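Local coordinates for protein peroxinectin A (Dictyostelium discoideum, PDB 6ERC) that oxidises phenolic donors, and also iodide and thiocyanate, with hydrogen peroxide, as a secreted haem peroxidase of the animal peroxidase family, at residues 21-26 with 118-123; 140-145 with 292-297; 85-90 with 210-215. All blocks are in the same frame, centred on the assembly; numbering follows the deposited sequence.

Contact 1: residues 21-26 with 118-123. With BMA (beta-D-mannopyranose), chain H.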
loop_
_atom_site.group_PDB
_atom_site.type_symbol
_atom_site.label_atom_id
_atom_site.label_comp_id
_atom_site.label_asym_id
_atom_site.label_seq_id
_atom_site.Cartn_x
_atom_site.Cartn_y
_atom_site.Cartn_z
ATOM N N SER A 21 -2.028 14.968 9.391
ATOM C CA SER A 21 -0.667 14.758 9.855
ATOM C C SER A 21 -0.515 13.364 10.463
ATOM O O SER A 21 -1.488 12.654 10.730
ATOM C CB SER A 21 -0.275 15.834 10.869
ATOM O OG SER A 21 -1.083 15.773 12.028
ATOM N N ILE A 22 0.742 12.981 10.685
ATOM C CA ILE A 22 1.057 11.641 11.157
ATOM C C ILE A 22 0.527 11.442 12.574
ATOM O O ILE A 22 0.408 12.390 13.361
ATOM C CB ILE A 22 2.577 11.404 11.086
ATOM C CG1 ILE A 22 2.913 9.947 11.399
ATOM C CG2 ILE A 22 3.315 12.337 12.040
ATOM C CD1 ILE A 22 4.303 9.534 10.968
ATOM N N PHE A 23 0.196 10.188 12.897
ATOM C CA PHE A 23 -0.257 9.802 14.237
ATOM C C PHE A 23 -1.600 10.440 14.587
ATOM O O PHE A 23 -1.816 10.887 15.714
ATOM C CB PHE A 23 0.800 10.148 15.295
ATOM C CG PHE A 23 2.148 9.543 15.028
ATOM C CD1 PHE A 23 2.277 8.190 14.759
ATOM C CD2 PHE A 23 3.287 10.332 15.038
ATOM C CE1 PHE A 23 3.520 7.635 14.511
ATOM C CE2 PHE A 23 4.530 9.781 14.789
ATOM C CZ PHE A 23 4.647 8.433 14.526
ATOM N N THR A 24 -2.513 10.476 13.618
ATOM C CA THR A 24 -3.849 11.008 13.860
ATOM C C THR A 24 -4.912 9.962 13.534
ATOM O O THR A 24 -4.703 9.111 12.658
ATOM C CB THR A 24 -4.115 12.266 13.021
ATOM O OG1 THR A 24 -3.971 11.960 11.631
ATOM C CG2 THR A 24 -3.154 13.383 13.403
ATOM N N PRO A 25 -6.053 9.982 14.231
ATOM C CA PRO A 25 -7.080 8.958 13.991
ATOM C C PRO A 25 -7.497 8.910 12.530
ATOM O O PRO A 25 -7.487 9.919 11.815
ATOM C CB PRO A 25 -8.253 9.392 14.884
ATOM C CG PRO A 25 -7.721 10.432 15.835
ATOM C CD PRO A 25 -6.312 10.785 15.440
ATOM N N PHE A 26 -7.837 7.702 12.084
ATOM C CA PHE A 26 -8.400 7.524 10.752
ATOM C C PHE A 26 -9.790 8.148 10.668
ATOM O O PHE A 26 -10.427 8.468 11.678
ATOM C CB PHE A 26 -8.490 6.038 10.380
ATOM C CG PHE A 26 -7.177 5.422 9.995
ATOM C CD1 PHE A 26 -6.633 5.641 8.740
ATOM C CD2 PHE A 26 -6.502 4.588 10.874
ATOM C CE1 PHE A 26 -5.433 5.057 8.378
ATOM C CE2 PHE A 26 -5.301 4.002 10.516
ATOM C CZ PHE A 26 -4.768 4.238 9.265
ATOM N N ARG A 118 -2.999 -5.944 17.734
ATOM C CA ARG A 118 -4.043 -5.032 17.297
ATOM C C ARG A 118 -3.469 -3.650 17.013
ATOM O O ARG A 118 -2.470 -3.229 17.604
ATOM C CB ARG A 118 -5.150 -4.947 18.349
ATOM C CG ARG A 118 -5.851 -6.278 18.601
ATOM C CD ARG A 118 -7.102 -6.115 19.452
ATOM N NE ARG A 118 -8.158 -5.391 18.749
ATOM C CZ ARG A 118 -9.395 -5.232 19.209
ATOM N NH1 ARG A 118 -9.747 -5.749 20.377
ATOM N NH2 ARG A 118 -10.286 -4.557 18.498
ATOM N N THR A 119 -4.115 -2.946 16.090
ATOM C CA THR A 119 -3.639 -1.641 15.659
ATOM C C THR A 119 -3.713 -0.625 16.789
ATOM O O THR A 119 -4.643 -0.637 17.598
ATOM C CB THR A 119 -4.460 -1.152 14.469
ATOM O OG1 THR A 119 -4.450 -2.160 13.453
ATOM C CG2 THR A 119 -3.877 0.141 13.907
ATOM N N ARG A 120 -2.720 0.260 16.835
ATOM C CA ARG A 120 -2.738 1.348 17.798
ATOM C C ARG A 120 -4.030 2.130 17.679
ATOM O O ARG A 120 -4.479 2.482 16.582
ATOM C CB ARG A 120 -1.543 2.276 17.576
ATOM C CG ARG A 120 -1.454 3.469 18.529
ATOM C CD ARG A 120 -0.342 4.405 18.106
ATOM N NE ARG A 120 -0.430 5.718 18.740
ATOM C CZ ARG A 120 0.428 6.711 18.518
ATOM N NH1 ARG A 120 1.447 6.544 17.680
ATOM N NH2 ARG A 120 0.272 7.875 19.134
ATOM N N ALA A 121 -4.622 2.398 18.834
ATOM C CA ALA A 121 -5.871 3.133 18.909
ATOM C C ALA A 121 -5.775 4.166 20.022
ATOM O O ALA A 121 -4.908 4.096 20.898
ATOM C CB ALA A 121 -7.079 2.202 19.143
ATOM N N THR A 122 -6.680 5.133 19.960
ATOM C CA THR A 122 -6.740 6.219 20.920
ATOM C C THR A 122 -8.200 6.547 21.188
ATOM O O THR A 122 -9.069 6.354 20.331
ATOM C CB THR A 122 -5.991 7.469 20.405
ATOM O OG1 THR A 122 -5.689 8.328 21.507
ATOM C CG2 THR A 122 -6.847 8.245 19.368
ATOM N N GLU A 123 -8.455 7.045 22.392
ATOM C CA GLU A 123 -9.801 7.441 22.770
ATOM C C GLU A 123 -10.234 8.656 21.955
ATOM O O GLU A 123 -9.450 9.566 21.697
ATOM C CB GLU A 123 -9.869 7.736 24.282
ATOM C CG GLU A 123 -11.271 7.961 24.798
ATOM C CD GLU A 123 -11.307 8.049 26.314
ATOM O OE1 GLU A 123 -10.388 7.502 26.968
ATOM O OE2 GLU A 123 -12.248 8.662 26.855
HETATM C C1 BMA H . -4.388 8.206 22.382
HETATM C C2 BMA H . -2.917 7.713 22.594
HETATM C C3 BMA H . -1.943 8.707 21.917
HETATM C C4 BMA H . -2.422 10.177 22.099
HETATM C C5 BMA H . -3.430 10.230 23.259
HETATM C C6 BMA H . -3.869 11.636 23.633
HETATM O O2 BMA H . -2.703 6.449 21.981
HETATM O O3 BMA H . -1.772 8.405 20.547
HETATM O O4 BMA H . -1.321 11.017 22.410
HETATM O O5 BMA H . -4.606 9.516 22.856
HETATM O O6 BMA H . -3.854 11.786 25.067
#

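Contact 2: residues 140-145 with 292-297. With HEM (protoporphyrin IX containing Fe), chain F.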
loop_
_atom_site.group_PDB
_atom_site.type_symbol
_atom_site.label_atom_id
_atom_site.label_comp_id
_atom_site.label_asym_id
_atom_site.label_seq_id
_atom_site.Cartn_x
_atom_site.Cartn_y
_atom_site.Cartn_z
ATOM N N TYR A 140 -13.275 4.637 20.596
ATOM C CA TYR A 140 -11.900 4.544 20.112
ATOM C C TYR A 140 -11.840 4.627 18.601
ATOM O O TYR A 140 -12.783 4.255 17.894
ATOM C CB TYR A 140 -11.213 3.239 20.542
ATOM C CG TYR A 140 -11.153 3.077 22.033
ATOM C CD1 TYR A 140 -12.081 2.293 22.683
ATOM C CD2 TYR A 140 -10.187 3.728 22.797
ATOM C CE1 TYR A 140 -12.056 2.136 24.047
ATOM C CE2 TYR A 140 -10.157 3.580 24.168
ATOM C CZ TYR A 140 -11.088 2.785 24.791
ATOM O OH TYR A 140 -11.046 2.640 26.159
ATOM N N GLU A 141 -10.696 5.099 18.128
ATOM C CA GLU A 141 -10.412 5.161 16.705
ATOM C C GLU A 141 -8.974 4.748 16.450
ATOM O O GLU A 141 -8.084 5.028 17.262
ATOM C CB GLU A 141 -10.669 6.580 16.164
ATOM C CG GLU A 141 -10.543 6.721 14.651
ATOM C CD GLU A 141 -11.312 5.647 13.888
ATOM O OE1 GLU A 141 -10.721 4.584 13.596
ATOM O OE2 GLU A 141 -12.504 5.861 13.581
ATOM N N GLN A 142 -8.764 4.039 15.342
ATOM C CA GLN A 142 -7.421 3.592 15.010
ATOM C C GLN A 142 -6.558 4.759 14.539
ATOM O O GLN A 142 -7.050 5.764 14.009
ATOM C CB GLN A 142 -7.454 2.495 13.939
ATOM C CG GLN A 142 -7.751 1.092 14.471
ATOM C CD GLN A 142 -9.207 0.898 14.857
ATOM O OE1 GLN A 142 -10.112 1.374 14.173
ATOM N NE2 GLN A 142 -9.437 0.196 15.958
ATOM N N ILE A 143 -5.249 4.618 14.753
ATOM C CA ILE A 143 -4.278 5.694 14.528
ATOM C C ILE A 143 -3.492 5.404 13.259
ATOM O O ILE A 143 -2.939 4.309 13.093
ATOM C CB ILE A 143 -3.330 5.870 15.740
ATOM C CG1 ILE A 143 -4.059 6.571 16.917
ATOM C CG2 ILE A 143 -2.073 6.657 15.316
ATOM C CD1 ILE A 143 -3.943 8.102 16.927
ATOM N N ASN A 144 -3.448 6.389 12.367
ATOM C CA ASN A 144 -2.611 6.320 11.173
ATOM C C ASN A 144 -1.200 6.769 11.535
ATOM O O ASN A 144 -0.958 7.958 11.778
ATOM C CB ASN A 144 -3.175 7.188 10.044
ATOM C CG ASN A 144 -2.437 6.989 8.734
ATOM O OD1 ASN A 144 -1.515 6.178 8.648
ATOM N ND2 ASN A 144 -2.843 7.715 7.711
ATOM N N SER A 145 -0.267 5.824 11.571
ATOM C CA SER A 145 1.129 6.131 11.877
ATOM C C SER A 145 1.907 6.592 10.648
ATOM O O SER A 145 3.064 6.210 10.454
ATOM C CB SER A 145 1.789 4.913 12.521
ATOM O OG SER A 145 1.242 4.658 13.803
ATOM N N VAL A 292 -6.838 9.705 5.672
ATOM C CA VAL A 292 -7.249 8.427 5.105
ATOM C C VAL A 292 -8.439 7.877 5.883
ATOM O O VAL A 292 -8.537 8.034 7.107
ATOM C CB VAL A 292 -6.074 7.433 5.112
ATOM C CG1 VAL A 292 -6.529 6.049 4.636
ATOM C CG2 VAL A 292 -4.935 7.949 4.247
ATOM N N SER A 293 -9.351 7.222 5.172
ATOM C CA SER A 293 -10.494 6.584 5.804
ATOM C C SER A 293 -10.129 5.177 6.251
ATOM O O SER A 293 -9.321 4.488 5.622
ATOM C CB SER A 293 -11.686 6.523 4.849
ATOM O OG SER A 293 -11.443 5.600 3.803
ATOM N N ASN A 294 -10.745 4.750 7.353
ATOM C CA ASN A 294 -10.458 3.430 7.898
ATOM C C ASN A 294 -10.831 2.331 6.915
ATOM O O ASN A 294 -10.141 1.308 6.837
ATOM C CB ASN A 294 -11.205 3.242 9.218
ATOM C CG ASN A 294 -10.498 2.291 10.152
ATOM O OD1 ASN A 294 -10.162 1.166 9.776
ATOM N ND2 ASN A 294 -10.251 2.742 11.376
ATOM N N GLU A 295 -11.903 2.528 6.149
ATOM C CA GLU A 295 -12.331 1.507 5.200
ATOM C C GLU A 295 -11.408 1.445 3.992
ATOM O O GLU A 295 -11.234 0.372 3.405
ATOM C CB GLU A 295 -13.767 1.771 4.749
ATOM C CG GLU A 295 -14.797 1.772 5.875
ATOM C CD GLU A 295 -14.816 3.077 6.656
ATOM O OE1 GLU A 295 -13.905 3.909 6.454
ATOM O OE2 GLU A 295 -15.745 3.271 7.469
ATOM N N PHE A 296 -10.813 2.577 3.610
ATOM C CA PHE A 296 -9.923 2.606 2.452
ATOM C C PHE A 296 -8.711 1.714 2.677
ATOM O O PHE A 296 -8.452 0.784 1.906
ATOM C CB PHE A 296 -9.491 4.047 2.165
ATOM C CG PHE A 296 -8.447 4.171 1.082
ATOM C CD1 PHE A 296 -8.813 4.208 -0.254
ATOM C CD2 PHE A 296 -7.102 4.268 1.403
ATOM C CE1 PHE A 296 -7.855 4.327 -1.251
ATOM C CE2 PHE A 296 -6.139 4.389 0.408
ATOM C CZ PHE A 296 -6.518 4.419 -0.918
ATOM N N THR A 297 -7.953 1.982 3.739
ATOM C CA THR A 297 -6.720 1.241 3.967
ATOM C C THR A 297 -6.983 -0.158 4.510
ATOM O O THR A 297 -6.248 -1.094 4.178
ATOM C CB THR A 297 -5.810 2.022 4.920
ATOM O OG1 THR A 297 -4.531 1.384 4.992
ATOM C CG2 THR A 297 -6.402 2.110 6.318
HETATM C CHA HEM F . -0.928 -3.980 4.335
HETATM C CHB HEM F . 2.234 -7.200 2.601
HETATM C CHC HEM F . 1.104 -5.839 -1.931
HETATM C CHD HEM F . -2.231 -2.792 -0.182
HETATM C C1A HEM F . -0.023 -5.009 4.252
HETATM C C2A HEM F . 0.449 -5.807 5.356
HETATM C C3A HEM F . 1.322 -6.703 4.885
HETATM C C4A HEM F . 1.433 -6.492 3.459
HETATM C CMA HEM F . 2.092 -7.769 5.695
HETATM C CAA HEM F . -0.013 -5.634 6.811
HETATM C CBA HEM F . -0.818 -6.876 7.168
HETATM C CGA HEM F . -1.757 -6.570 8.305
HETATM O O1A HEM F . -2.667 -5.718 8.129
HETATM O O2A HEM F . -1.605 -7.188 9.388
HETATM C C1B HEM F . 2.210 -7.090 1.232
HETATM C C2B HEM F . 3.054 -7.834 0.329
HETATM C C3B HEM F . 2.751 -7.460 -0.926
HETATM C C4B HEM F . 1.699 -6.465 -0.852
HETATM C CMB HEM F . 4.100 -8.854 0.821
HETATM C CAB HEM F . 3.343 -7.944 -2.269
HETATM C CBB HEM F . 4.253 -8.920 -2.359
HETATM C C1C HEM F . 0.096 -4.902 -1.863
HETATM C C2C HEM F . -0.551 -4.248 -2.988
HETATM C C3C HEM F . -1.478 -3.398 -2.496
HETATM C C4C HEM F . -1.433 -3.501 -1.054
HETATM C CMC HEM F . -0.161 -4.564 -4.448
HETATM C CAC HEM F . -2.483 -2.429 -3.175
HETATM C CBC HEM F . -2.614 -2.230 -4.488
HETATM C C1D HEM F . -2.137 -2.817 1.188
HETATM C C2D HEM F . -2.860 -1.963 2.102
HETATM C C3D HEM F . -2.502 -2.305 3.343
HETATM C C4D HEM F . -1.531 -3.368 3.262
HETATM C CMD HEM F . -3.879 -0.885 1.681
HETATM C CAD HEM F . -2.976 -1.679 4.667
HETATM C CBD HEM F . -2.164 -0.397 4.822
HETATM C CGD HEM F . -1.866 -0.111 6.274
HETATM O O1D HEM F . -0.863 -0.663 6.795
HETATM O O2D HEM F . -2.613 0.668 6.918
HETATM N NA HEM F . 0.599 -5.453 3.107
HETATM N NB HEM F . 1.396 -6.264 0.482
HETATM N NC HEM F . -0.468 -4.419 -0.702
HETATM N ND HEM F . -1.335 -3.660 1.930
HETATM FE FE HEM F . 0.051 -4.905 1.216
#

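Contact 3: residues 85-90 with 210-215. With HEM (protoporphyrin IX containing Fe), chain F.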
loop_
_atom_site.group_PDB
_atom_site.type_symbol
_atom_site.label_atom_id
_atom_site.label_comp_id
_atom_site.label_asym_id
_atom_site.label_seq_id
_atom_site.Cartn_x
_atom_site.Cartn_y
_atom_site.Cartn_z
ATOM N N LEU A 85 -0.377 3.754 7.490
ATOM C CA LEU A 85 0.277 2.665 8.208
ATOM C C LEU A 85 -0.525 2.369 9.465
ATOM O O LEU A 85 -0.703 3.250 10.310
ATOM C CB LEU A 85 1.721 3.012 8.579
ATOM C CG LEU A 85 2.442 1.938 9.401
ATOM C CD1 LEU A 85 2.726 0.715 8.546
ATOM C CD2 LEU A 85 3.719 2.478 10.014
ATOM N N SER A 86 -0.995 1.128 9.592
ATOM C CA SER A 86 -1.725 0.695 10.783
ATOM C C SER A 86 -0.729 0.040 11.735
ATOM O O SER A 86 -0.638 -1.182 11.855
ATOM C CB SER A 86 -2.857 -0.248 10.399
ATOM O OG SER A 86 -3.795 0.409 9.565
ATOM N N LYS A 87 0.032 0.881 12.421
ATOM C CA LYS A 87 1.103 0.390 13.282
ATOM C C LYS A 87 0.510 -0.286 14.514
ATOM O O LYS A 87 -0.261 0.352 15.241
ATOM C CB LYS A 87 2.020 1.537 13.692
ATOM C CG LYS A 87 3.332 1.088 14.330
ATOM C CD LYS A 87 4.267 2.269 14.583
ATOM C CE LYS A 87 5.539 1.846 15.306
ATOM N NZ LYS A 87 6.368 0.919 14.485
ATOM N N PRO A 88 0.825 -1.551 14.791
ATOM C CA PRO A 88 0.248 -2.214 15.966
ATOM C C PRO A 88 0.892 -1.794 17.278
ATOM O O PRO A 88 2.050 -1.376 17.332
ATOM C CB PRO A 88 0.510 -3.704 15.697
ATOM C CG PRO A 88 0.887 -3.801 14.264
ATOM C CD PRO A 88 1.536 -2.509 13.929
ATOM N N GLU A 89 0.108 -1.913 18.343
ATOM C CA GLU A 89 0.608 -1.879 19.711
ATOM C C GLU A 89 0.871 -3.294 20.195
ATOM O O GLU A 89 0.445 -4.267 19.574
ATOM C CB GLU A 89 -0.409 -1.203 20.624
ATOM C CG GLU A 89 -0.403 0.303 20.603
ATOM C CD GLU A 89 -1.487 0.878 21.491
ATOM O OE1 GLU A 89 -2.669 0.515 21.300
ATOM O OE2 GLU A 89 -1.156 1.677 22.395
ATOM N N PRO A 90 1.562 -3.457 21.327
ATOM C CA PRO A 90 1.676 -4.798 21.920
ATOM C C PRO A 90 0.364 -5.249 22.550
ATOM O O PRO A 90 0.309 -5.578 23.739
ATOM C CB PRO A 90 2.791 -4.635 22.968
ATOM C CG PRO A 90 3.439 -3.316 22.672
ATOM C CD PRO A 90 2.387 -2.470 22.042
ATOM N N GLY A 210 13.064 5.933 3.151
ATOM C CA GLY A 210 12.173 6.749 3.961
ATOM C C GLY A 210 10.974 6.022 4.538
ATOM O O GLY A 210 10.239 6.620 5.330
ATOM N N GLU A 211 10.754 4.762 4.168
ATOM C CA GLU A 211 9.591 4.008 4.619
ATOM C C GLU A 211 10.047 2.688 5.225
ATOM O O GLU A 211 10.775 1.927 4.579
ATOM C CB GLU A 211 8.622 3.770 3.456
ATOM C CG GLU A 211 7.156 3.967 3.821
ATOM C CD GLU A 211 6.542 2.727 4.434
ATOM O OE1 GLU A 211 6.905 1.620 3.989
ATOM O OE2 GLU A 211 5.705 2.855 5.354
ATOM N N ARG A 212 9.607 2.421 6.460
ATOM C CA ARG A 212 10.097 1.269 7.218
ATOM C C ARG A 212 10.031 -0.018 6.403
ATOM O O ARG A 212 11.003 -0.780 6.335
ATOM C CB ARG A 212 9.288 1.104 8.509
ATOM C CG ARG A 212 9.387 2.263 9.489
ATOM C CD ARG A 212 8.526 2.007 10.727
ATOM N NE ARG A 212 9.052 0.919 11.555
ATOM C CZ ARG A 212 9.803 1.077 12.643
ATOM N NH1 ARG A 212 10.136 2.286 13.073
ATOM N NH2 ARG A 212 10.224 0.012 13.313
ATOM N N ARG A 213 8.881 -0.288 5.793
ATOM C CA ARG A 213 8.663 -1.533 5.056
ATOM C C ARG A 213 9.028 -1.399 3.584
ATOM O O ARG A 213 8.355 -1.949 2.706
ATOM C CB ARG A 213 7.213 -1.985 5.227
ATOM C CG ARG A 213 6.176 -0.923 4.889
ATOM C CD ARG A 213 4.765 -1.321 5.273
ATOM N NE ARG A 213 3.877 -0.159 5.253
ATOM C CZ ARG A 213 2.553 -0.214 5.366
ATOM N NH1 ARG A 213 1.929 -1.384 5.504
ATOM N NH2 ARG A 213 1.847 0.910 5.333
ATOM N N GLY A 214 10.106 -0.671 3.283
ATOM C CA GLY A 214 10.542 -0.541 1.904
ATOM C C GLY A 214 11.209 -1.794 1.374
ATOM O O GLY A 214 11.190 -2.045 0.165
ATOM N N ASN A 215 11.803 -2.593 2.257
ATOM C CA ASN A 215 12.447 -3.834 1.850
ATOM C C ASN A 215 11.465 -4.981 1.649
ATOM O O ASN A 215 11.908 -6.091 1.335
ATOM C CB ASN A 215 13.490 -4.252 2.889
ATOM C CG ASN A 215 14.627 -3.255 3.011
ATOM O OD1 ASN A 215 15.659 -3.387 2.352
ATOM N ND2 ASN A 215 14.443 -2.254 3.863
HETATM C CHA HEM F . -0.928 -3.980 4.335
HETATM C CHB HEM F . 2.234 -7.200 2.601
HETATM C CHC HEM F . 1.104 -5.839 -1.931
HETATM C CHD HEM F . -2.231 -2.792 -0.182
HETATM C C1A HEM F . -0.023 -5.009 4.252
HETATM C C2A HEM F . 0.449 -5.807 5.356
HETATM C C3A HEM F . 1.322 -6.703 4.885
HETATM C C4A HEM F . 1.433 -6.492 3.459
HETATM C CMA HEM F . 2.092 -7.769 5.695
HETATM C CAA HEM F . -0.013 -5.634 6.811
HETATM C CBA HEM F . -0.818 -6.876 7.168
HETATM C CGA HEM F . -1.757 -6.570 8.305
HETATM O O1A HEM F . -2.667 -5.718 8.129
HETATM O O2A HEM F . -1.605 -7.188 9.388
HETATM C C1B HEM F . 2.210 -7.090 1.232
HETATM C C2B HEM F . 3.054 -7.834 0.329
HETATM C C3B HEM F . 2.751 -7.460 -0.926
HETATM C C4B HEM F . 1.699 -6.465 -0.852
HETATM C CMB HEM F . 4.100 -8.854 0.821
HETATM C CAB HEM F . 3.343 -7.944 -2.269
HETATM C CBB HEM F . 4.253 -8.920 -2.359
HETATM C C1C HEM F . 0.096 -4.902 -1.863
HETATM C C2C HEM F . -0.551 -4.248 -2.988
HETATM C C3C HEM F . -1.478 -3.398 -2.496
HETATM C C4C HEM F . -1.433 -3.501 -1.054
HETATM C CMC HEM F . -0.161 -4.564 -4.448
HETATM C CAC HEM F . -2.483 -2.429 -3.175
HETATM C CBC HEM F . -2.614 -2.230 -4.488
HETATM C C1D HEM F . -2.137 -2.817 1.188
HETATM C C2D HEM F . -2.860 -1.963 2.102
HETATM C C3D HEM F . -2.502 -2.305 3.343
HETATM C C4D HEM F . -1.531 -3.368 3.262
HETATM C CMD HEM F . -3.879 -0.885 1.681
HETATM C CAD HEM F . -2.976 -1.679 4.667
HETATM C CBD HEM F . -2.164 -0.397 4.822
HETATM C CGD HEM F . -1.866 -0.111 6.274
HETATM O O1D HEM F . -0.863 -0.663 6.795
HETATM O O2D HEM F . -2.613 0.668 6.918
HETATM N NA HEM F . 0.599 -5.453 3.107
HETATM N NB HEM F . 1.396 -6.264 0.482
HETATM N NC HEM F . -0.468 -4.419 -0.702
HETATM N ND HEM F . -1.335 -3.660 1.930
HETATM FE FE HEM F . 0.051 -4.905 1.216
#

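Contact 1: residues 21-26 with 118-123
Arg120 ends beside the ring of Phe23. Its NH1 packs 3.5 Å from CD1 of Phe23, and ring and guanidinium planes are turned 30° apart. The other terminal nitrogen of the arginine serves a sugar: NH2 of Arg120 gives a short, nearly straight bond to O3 of the mannose, 2.5 Å at 169°, with O3 near the guanidinium plane. The sugar is joined covalently to Thr122, whose OG1 is 1.6 Å from its C1. A looser packing contact sets CG2 of Thr122 at 4.2 Å from CG of Pro25.

The extended chain of Arg120 has CG opposite the backbone N (chi1 180°). This carries the guanidinium over toward Phe23. Behind the Phe23 ring, Ile22 packs on one face, with CG1 3.5 Å above the plane. Thr119, next to Arg120, turns its hydroxyl to Arg386 and His390. Strand 139-144 runs between the two segments and pairs with both. Ile143 of that strand touches Pro25, Arg120 and Thr122.

Phe23 and Thr24 both face Asn144, and Phe23 has positive phi and psi. This is a G1 beta bulge at the edge of a four-stranded antiparallel sheet, where side chains from segments 21-26 and 118-123 reach toward each other past strand 139-144, beside an O-mannosylated threonine.

Contact 2: residues 140-145 with 292-297
A single amide nitrogen, ND2 of Asn294, is shared by the side chains of two consecutive strand residues, Glu141 and Gln142. It donates to OE1 of Glu141 at 2.9 Å and to OE1 of Gln142 at 3.1 Å. OE1 of Glu141 lies in the amide plane of Asn294. OE1 of Gln142 is tilted out of it, and the two amide planes stand 81° apart. ND2 nevertheless meets the Gln142 oxygen in its carbonyl plane, on a lone pair. OE1 of Glu141 also accepts from the backbone N of Gln142 at 2.7 Å. The two donors reach it from opposite faces of the carboxylate, a grip made possible by the bend of Glu141 at chi2 (49°). Its other oxygen forms a salt bridge to Arg28. OD1 of Asn294 is hydrogen-bonded to ND1 of His390.

Further along, ND2 of Asn144 packs 4.1 Å from CG2 of Val292. OD1 of Asn144 accepts from Leu85 N, and its ND2 donates to Met83 O.

Asn294 is the first residue of helix 294-300. Ser293 is its N-cap, with OG accepting from Phe296 N at 3.1 Å. One turn on, OG1 of Thr297 gives a 2.8 Å bond to haem O2D. A capped helix start is thus docked on a sheet strand at the propionate side of the haem pocket.

Contact 3: residues 85-90 with 210-215
Leu85 lays a methyl over the flat guanidinium of Arg213. Its CD1 sits above the centre of one face, 3.3 Å from CZ of Arg213. The two side chains run past each other in opposite directions. With CG of Leu85 anti to the backbone N (chi1 177°), chi2 then turns CD1 onto the guanidinium face.

The edge of the same guanidinium serves the haem. NH1 of Arg213 bonds to propionate oxygen O1D at 3.2 Å, while NH2 makes a weak bond to the same oxygen. On the other segment, OG of Ser86 bonds to O2D at 2.9 Å, and its backbone N makes a weak bond to O1D. Both segments therefore hold one propionate. Near the plane of the guanidinium, NE of Arg213 forms a long salt bridge with OE2 of Glu211 at 3.5 Å. His81, predicted to be the proton acceptor, touches Arg213.

A leucine in place of Arg213 would probably leave the propionate without its bonds from this loop and Glu211 without its charged mate.

Farther out, NZ of Lys87 stands over a face of the Arg212 guanidinium, 3.9 Å from CZ. The like charges would be expected to repel, but Asp195 forms a salt bridge with Arg212 and probably offsets part of this.

Arg213 is the predicted transition-state stabiliser. A hydrophobic cover on one face, a propionate at the terminal nitrogens and, less surely, a carboxylate at NE would be expected to fix the turn of its guanidinium next to His81.

From the N terminus, residues 21-26 come first, and contact 1 closes when the chain reaches 118-123. Within that loop, residues 85-90 open contact 3, which closes only at 210-215, so contacts 1 and 3 cross. Contact 2 begins at 140-145, after contact 1 has closed, and ends at 292-297. It is in series with contact 1 and crosses contact 3. Contacts 1 and 2 share the four-stranded sheet, in which strand 139-144 lies between 24-25 and 113-124. Contact 2 joins that sheet to helix 294-300. Contact 3 ties residues 85-90 to the loop before helix 218-241. Contacts 2 and 3 meet at the haem.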